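Local coordinates for peptidase M16 inactive domain family protein (Pseudomonas fluorescens, PDB 3GWB) that is of uncertain activity but belongs to the M16 metallopeptidase family as an inactive-domain protein and may have a hydrolase role, at residues 273-278 and 345-350; 340-345 and 398-403; 349-354 and 391-396. All blocks are in the same frame, centred on the assembly; numbering follows the deposited sequence.

Interaction 1 (273-278 and 345-350)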
# COMPACT_ATOMS: atom_id res chain seq x y z
N ASN A 273 16.56 10.65 18.68
CA ASN A 273 15.89 9.41 18.32
C ASN A 273 16.47 8.84 17.05
O ASN A 273 16.59 7.63 16.91
CB ASN A 273 14.39 9.63 18.11
CG ASN A 273 13.69 8.37 17.66
OD1 ASN A 273 13.43 8.18 16.47
ND2 ASN A 273 13.42 7.49 18.61
N GLN A 274 16.82 9.71 16.11
CA GLN A 274 17.40 9.27 14.85
C GLN A 274 18.65 8.43 15.11
O GLN A 274 18.82 7.36 14.52
CB GLN A 274 17.76 10.48 13.97
CG GLN A 274 16.55 11.19 13.36
CD GLN A 274 16.93 12.49 12.64
OE1 GLN A 274 17.89 12.52 11.87
NE2 GLN A 274 16.15 13.55 12.87
N ILE A 275 19.50 8.92 16.01
CA ILE A 275 20.74 8.23 16.36
C ILE A 275 20.49 6.91 17.09
O ILE A 275 21.21 5.92 16.91
CB ILE A 275 21.62 9.13 17.27
CG1 ILE A 275 22.01 10.41 16.51
CG2 ILE A 275 22.86 8.36 17.73
CD1 ILE A 275 22.66 11.48 17.38
N LEU A 276 19.46 6.89 17.93
CA LEU A 276 19.11 5.71 18.70
C LEU A 276 18.45 4.59 17.88
O LEU A 276 18.88 3.44 17.95
CB LEU A 276 18.18 6.10 19.85
CG LEU A 276 17.53 4.97 20.66
CD1 LEU A 276 18.58 4.14 21.36
CD2 LEU A 276 16.58 5.59 21.70
N GLY A 277 17.41 4.93 17.13
CA GLY A 277 16.71 3.93 16.35
C GLY A 277 15.99 4.42 15.11
O GLY A 277 14.91 3.93 14.78
N GLY A 278 16.56 5.41 14.43
CA GLY A 278 15.94 5.91 13.22
C GLY A 278 16.21 4.94 12.08
O GLY A 278 16.41 3.75 12.32
N LYS A 345 30.60 11.64 16.47
CA LYS A 345 30.45 11.01 15.17
C LYS A 345 28.98 10.79 14.85
O LYS A 345 28.51 11.18 13.78
CB LYS A 345 31.19 9.67 15.14
CG LYS A 345 31.01 8.90 13.84
CD LYS A 345 31.83 7.61 13.81
CE LYS A 345 31.39 6.64 14.90
NZ LYS A 345 29.95 6.23 14.77
N GLU A 346 28.26 10.17 15.78
CA GLU A 346 26.83 9.90 15.60
C GLU A 346 26.04 11.17 15.33
O GLU A 346 25.16 11.19 14.48
CB GLU A 346 26.24 9.21 16.83
CG GLU A 346 26.86 7.86 17.14
CD GLU A 346 26.24 7.20 18.36
OE1 GLU A 346 26.15 7.86 19.41
OE2 GLU A 346 25.84 6.01 18.26
N LEU A 347 26.36 12.22 16.07
CA LEU A 347 25.67 13.50 15.92
C LEU A 347 25.90 14.10 14.53
O LEU A 347 24.96 14.56 13.89
CB LEU A 347 26.13 14.48 17.00
CG LEU A 347 25.45 15.85 17.00
CD1 LEU A 347 24.08 15.73 17.66
CD2 LEU A 347 26.31 16.86 17.75
N ASP A 348 27.15 14.09 14.07
CA ASP A 348 27.47 14.65 12.76
C ASP A 348 26.82 13.86 11.63
O ASP A 348 26.23 14.44 10.72
CB ASP A 348 28.98 14.72 12.56
CG ASP A 348 29.63 15.80 13.39
OD1 ASP A 348 29.09 16.93 13.41
OD2 ASP A 348 30.68 15.53 14.02
N ASP A 349 26.93 12.54 11.70
CA ASP A 349 26.33 11.67 10.70
C ASP A 349 24.82 11.93 10.64
O ASP A 349 24.26 12.07 9.55
CB ASP A 349 26.60 10.21 11.06
CG ASP A 349 28.06 9.81 10.87
OD1 ASP A 349 28.94 10.69 11.03
OD2 ASP A 349 28.32 8.62 10.59
N ALA A 350 24.18 12.00 11.80
CA ALA A 350 22.74 12.25 11.84
C ALA A 350 22.41 13.60 11.20
O ALA A 350 21.51 13.68 10.37
CB ALA A 350 22.24 12.21 13.29
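I275, near the end of helix 266-277, pushes its side chain against one side of helix 344-356, where E346, L347 and A350 receive it. The two short helical segments pass with their axes 9.7 Å apart at closest approach and 109° between their directions, so the contact is compact and one isoleucine does most of the work.

The apolar contacts split between its two branches. CG1 lies beside the backbone N (chi1 -62°), which sends that branch toward A350: I275 CG1 sits 3.7 Å from A350 CB. I275 CD1 rests on the helix backbone, 3.9 Å from L347 CA, and comes within 4.5 Å of L347 CD1. The other branch turns to the glutamate, with I275 CG2 3.6 Å from E346 CB and equally close to E346 CD, so the methyl rides along the chain of E346 from CB to the carboxylate. Cutting I275 back to an alanine removes both branches and is likely to leave a gap over A350, with the E346 chain losing its apolar neighbour.

No hydrogen bond joins the two segments. The carboxylate of E346 has its polar partners nearby instead: OE1 makes a salt bridge to R284 and accepts from T343 N, one half of a capping box whose other half is the T343 side chain on a backbone N, which is likely to steady the chain that I275 CG2 leans on. Q274 only skirts A350, its NE2 making a weak hydrogen bond to S270 O.

Y337 of helix 323-340 also packs on I275, while L271, one turn earlier on helix 266-277, reaches L347 and A350. This is steeply crossed helix-helix packing in the helical layer of an M16-type alpha/beta domain, with one isoleucine lodged against residues of neighbouring turns.

Interaction 2 (340-345 and 398-403)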
# COMPACT_ATOMS: atom_id res chain seq x y z
N ASN A 340 24.96 8.22 28.61
CA ASN A 340 26.11 8.90 28.03
C ASN A 340 25.84 9.79 26.83
O ASN A 340 26.69 10.58 26.43
CB ASN A 340 27.19 7.88 27.66
CG ASN A 340 27.77 7.21 28.88
OD1 ASN A 340 28.05 7.87 29.88
ND2 ASN A 340 27.96 5.90 28.82
N GLY A 341 24.65 9.67 26.26
CA GLY A 341 24.31 10.48 25.11
C GLY A 341 24.97 9.96 23.85
O GLY A 341 25.62 8.91 23.86
N PRO A 342 24.82 10.67 22.73
CA PRO A 342 25.42 10.25 21.46
C PRO A 342 26.86 10.74 21.33
O PRO A 342 27.24 11.71 21.98
CB PRO A 342 24.50 10.89 20.44
CG PRO A 342 24.22 12.20 21.07
CD PRO A 342 23.95 11.84 22.52
N THR A 343 27.65 10.07 20.50
CA THR A 343 29.04 10.47 20.27
C THR A 343 29.05 11.54 19.19
O THR A 343 28.09 11.65 18.43
CB THR A 343 29.88 9.28 19.78
OG1 THR A 343 29.34 8.80 18.54
CG2 THR A 343 29.87 8.16 20.80
N GLN A 344 30.12 12.33 19.13
CA GLN A 344 30.25 13.38 18.11
C GLN A 344 30.02 12.81 16.73
O GLN A 344 29.34 13.41 15.91
CB GLN A 344 31.65 14.01 18.14
CG GLN A 344 31.76 15.27 18.95
CD GLN A 344 30.69 16.29 18.60
OE1 GLN A 344 30.50 16.64 17.44
NE2 GLN A 344 30.00 16.78 19.62
N LYS A 345 30.60 11.64 16.47
CA LYS A 345 30.45 11.01 15.17
C LYS A 345 28.98 10.79 14.85
O LYS A 345 28.51 11.18 13.78
CB LYS A 345 31.19 9.67 15.14
CG LYS A 345 31.01 8.90 13.84
CD LYS A 345 31.83 7.61 13.81
CE LYS A 345 31.39 6.64 14.90
NZ LYS A 345 29.95 6.23 14.77
N GLU A 398 25.64 17.50 24.14
CA GLU A 398 25.14 17.82 25.46
C GLU A 398 23.65 18.18 25.43
O GLU A 398 22.89 17.76 26.29
CB GLU A 398 25.94 18.98 26.07
CG GLU A 398 25.70 20.34 25.39
CD GLU A 398 26.70 21.41 25.81
OE1 GLU A 398 26.90 21.62 27.03
OE2 GLU A 398 27.29 22.05 24.91
N GLN A 399 23.24 18.96 24.42
CA GLN A 399 21.85 19.36 24.29
C GLN A 399 20.94 18.19 23.95
O GLN A 399 19.82 18.10 24.44
CB GLN A 399 21.70 20.43 23.21
CG GLN A 399 22.45 21.72 23.51
CD GLN A 399 22.37 22.70 22.36
OE1 GLN A 399 22.66 22.36 21.22
NE2 GLN A 399 21.97 23.93 22.66
N VAL A 400 21.42 17.29 23.10
CA VAL A 400 20.63 16.12 22.74
C VAL A 400 20.50 15.22 23.97
O VAL A 400 19.40 14.78 24.31
CB VAL A 400 21.30 15.34 21.58
CG1 VAL A 400 20.58 14.00 21.36
CG2 VAL A 400 21.26 16.18 20.31
N LYS A 401 21.61 14.96 24.65
CA LYS A 401 21.57 14.12 25.84
C LYS A 401 20.62 14.69 26.90
O LYS A 401 19.86 13.95 27.54
CB LYS A 401 22.98 13.97 26.43
CG LYS A 401 23.03 13.25 27.77
CD LYS A 401 24.46 13.17 28.29
CE LYS A 401 24.54 12.53 29.67
NZ LYS A 401 23.94 13.39 30.73
N ALA A 402 20.65 16.01 27.08
CA ALA A 402 19.78 16.64 28.07
C ALA A 402 18.32 16.48 27.70
O ALA A 402 17.50 16.12 28.55
CB ALA A 402 20.12 18.11 28.20
N ALA A 403 17.99 16.75 26.44
CA ALA A 403 16.62 16.65 25.96
C ALA A 403 16.05 15.24 26.11
O ALA A 403 14.95 15.07 26.62
CB ALA A 403 16.55 17.09 24.49
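The tight link between helix 323-340 and helix 344-356 is where this contact forms: N340, G341 and P342 of the connection lie against V400 and K401 of helix 397-407. G341 is the first residue to leave helical geometry, and it does so with a positive phi of 77°. G341 CA is 4.6 Å from K401 CA, the nearest backbone pair in the contact.

K401 runs its aliphatic chain past this corner. With CG anti to the backbone N (chi1 173°) and the next two torsions also extended, the methylenes follow the connecting backbone: K401 CB is 4.0 Å from G341 CA, and further out K401 CD is 3.9 Å from N340 O. A side chain on G341 would point at this lysine, and a CB there would collide with K401 CB, so the lack of one is what allows the backbone to come so near.

One residue along, P342 sets its ring carbons CG and CD against one valine methyl, with P342 CG 4.1 Å from V400 CG1; CD is almost as near. I275 and V397 also touch the proline, which places it between helix 266-277 and helix 397-407. Just beyond, T343 takes the N-cap position of helix 344-356.

No hydrogen bond crosses between the segments. N340 holds E336 through its ND2, and G341 O receives a weak bond from R284. The contact therefore rests on shape: lysine methylenes laid on a bare glycine, and a proline ring set against a valine methyl, with the lysine contributing its hydrocarbon length rather than its charge.

Interaction 3 (349-354 and 391-396)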
# COMPACT_ATOMS: atom_id res chain seq x y z
N ASP A 349 26.93 12.54 11.70
CA ASP A 349 26.33 11.67 10.70
C ASP A 349 24.82 11.93 10.64
O ASP A 349 24.26 12.07 9.55
CB ASP A 349 26.60 10.21 11.06
CG ASP A 349 28.06 9.81 10.87
OD1 ASP A 349 28.94 10.69 11.03
OD2 ASP A 349 28.32 8.62 10.59
N ALA A 350 24.18 12.00 11.80
CA ALA A 350 22.74 12.25 11.84
C ALA A 350 22.41 13.60 11.20
O ALA A 350 21.51 13.68 10.37
CB ALA A 350 22.24 12.21 13.29
N LYS A 351 23.13 14.65 11.60
CA LYS A 351 22.89 15.97 11.04
C LYS A 351 23.07 15.93 9.52
O LYS A 351 22.30 16.54 8.79
CB LYS A 351 23.84 17.00 11.65
CG LYS A 351 23.58 17.28 13.13
CD LYS A 351 24.85 17.71 13.85
CE LYS A 351 25.01 19.20 13.91
NZ LYS A 351 24.21 19.76 15.03
N ARG A 352 24.09 15.21 9.06
CA ARG A 352 24.34 15.10 7.63
C ARG A 352 23.20 14.38 6.93
O ARG A 352 22.75 14.80 5.87
CB ARG A 352 25.66 14.37 7.37
CG ARG A 352 26.03 14.33 5.90
CD ARG A 352 27.46 13.86 5.66
NE ARG A 352 27.65 12.45 6.01
CZ ARG A 352 28.19 12.02 7.15
NH1 ARG A 352 28.61 12.88 8.07
NH2 ARG A 352 28.32 10.72 7.36
N GLU A 353 22.73 13.29 7.53
CA GLU A 353 21.62 12.53 6.95
C GLU A 353 20.37 13.40 6.92
O GLU A 353 19.64 13.43 5.93
CB GLU A 353 21.33 11.28 7.77
CG GLU A 353 22.39 10.19 7.70
CD GLU A 353 22.00 8.94 8.48
OE1 GLU A 353 21.93 9.01 9.73
OE2 GLU A 353 21.75 7.90 7.84
N LEU A 354 20.13 14.10 8.02
CA LEU A 354 18.97 14.96 8.15
C LEU A 354 19.01 16.08 7.11
O LEU A 354 18.03 16.30 6.39
CB LEU A 354 18.92 15.57 9.56
CG LEU A 354 17.65 16.32 9.95
CD1 LEU A 354 16.44 15.39 9.87
CD2 LEU A 354 17.81 16.87 11.37
N GLN A 391 18.07 25.00 14.00
CA GLN A 391 18.22 24.36 15.30
C GLN A 391 18.82 22.96 15.22
O GLN A 391 19.74 22.63 15.98
CB GLN A 391 16.87 24.30 16.02
CG GLN A 391 16.33 25.66 16.44
CD GLN A 391 15.00 25.57 17.16
OE1 GLN A 391 14.84 24.80 18.11
NE2 GLN A 391 14.03 26.36 16.71
N SER A 392 18.31 22.14 14.30
CA SER A 392 18.82 20.78 14.15
C SER A 392 20.33 20.77 13.90
O SER A 392 21.08 20.13 14.63
CB SER A 392 18.11 20.07 12.99
OG SER A 392 16.77 19.78 13.33
N GLN A 393 20.76 21.47 12.86
CA GLN A 393 22.17 21.53 12.51
C GLN A 393 23.06 22.13 13.61
O GLN A 393 24.27 21.96 13.58
CB GLN A 393 22.36 22.34 11.22
CG GLN A 393 21.72 21.72 9.98
CD GLN A 393 22.22 20.31 9.69
OE1 GLN A 393 23.42 20.07 9.65
NE2 GLN A 393 21.29 19.38 9.48
N GLU A 394 22.46 22.82 14.57
CA GLU A 394 23.23 23.44 15.64
C GLU A 394 23.27 22.71 16.98
O GLU A 394 24.00 23.11 17.89
CB GLU A 394 22.74 24.87 15.85
CG GLU A 394 23.23 25.83 14.77
CD GLU A 394 22.60 27.21 14.86
OE1 GLU A 394 22.45 27.73 15.99
OE2 GLU A 394 22.28 27.78 13.79
N LEU A 395 22.49 21.64 17.11
CA LEU A 395 22.46 20.88 18.35
C LEU A 395 23.81 20.28 18.72
O LEU A 395 24.59 19.87 17.86
CB LEU A 395 21.43 19.75 18.25
CG LEU A 395 19.97 20.21 18.19
CD1 LEU A 395 19.07 19.03 17.86
CD2 LEU A 395 19.59 20.85 19.52
N THR A 396 24.09 20.23 20.02
CA THR A 396 25.33 19.65 20.53
C THR A 396 25.02 18.33 21.22
O THR A 396 23.87 18.06 21.57
CB THR A 396 26.02 20.59 21.54
OG1 THR A 396 25.13 20.84 22.64
CG2 THR A 396 26.40 21.92 20.89
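K351 NZ is held among backbone carbonyls in the closing turn of helix 384-394 and the residues that follow. K351 NZ donates to L395 O at 2.9 Å and to S392 O at 3.2 Å, both in the carbonyl plane and on a lone pair. A third bond goes to Q393 O, whose exact position is less certain. The lysine bends at chi3 and chi4 (94° and 82°), curling its amine into this cluster. S392 O also accepts from L395 N, so it serves the turn and the lysine together.

Q393 answers in the reverse direction: its NE2 gives a nearly straight bond (175°) to K351 O at 3.1 Å. The carbonyl lies in the plane of the Q393 amide, though the donor stands tilted from the carbonyl's own plane. Q393 OE1 lies beside K351 CB at 3.7 Å.

Packing follows further along helix 344-356, where L354 CD2 meets S392 CB at 3.6 Å. S392 OG is bonded back to F388 O, and L354 also touches L271 and Q274.

A positive amine set among carbonyls near a helix C-terminus is likely to be favoured electrostatically, and the reciprocal glutamine bond ties the two helices in both directions.

Overall arrangement
From the N terminus, helix 266-277 comes first. Interaction 1 closes the loop from it to helix 344-356, a span that takes in strands 299-303 and 311-319 and helix 323-340. Interaction 2 starts within that span, at 340-345, and ends on helix 397-407, so the two cross; I275 CD1 touches P342 CB where they meet. Interaction 3 begins where interaction 1 ends, sharing D349 and A350, and its shorter loop to 391-396 lies wholly within that of interaction 2. Helix 344-356, with the connection leading into it, takes part in all three, tying helix 266-277 to the successive helices 384-394 and 397-407, with L347 touching V400 and L395.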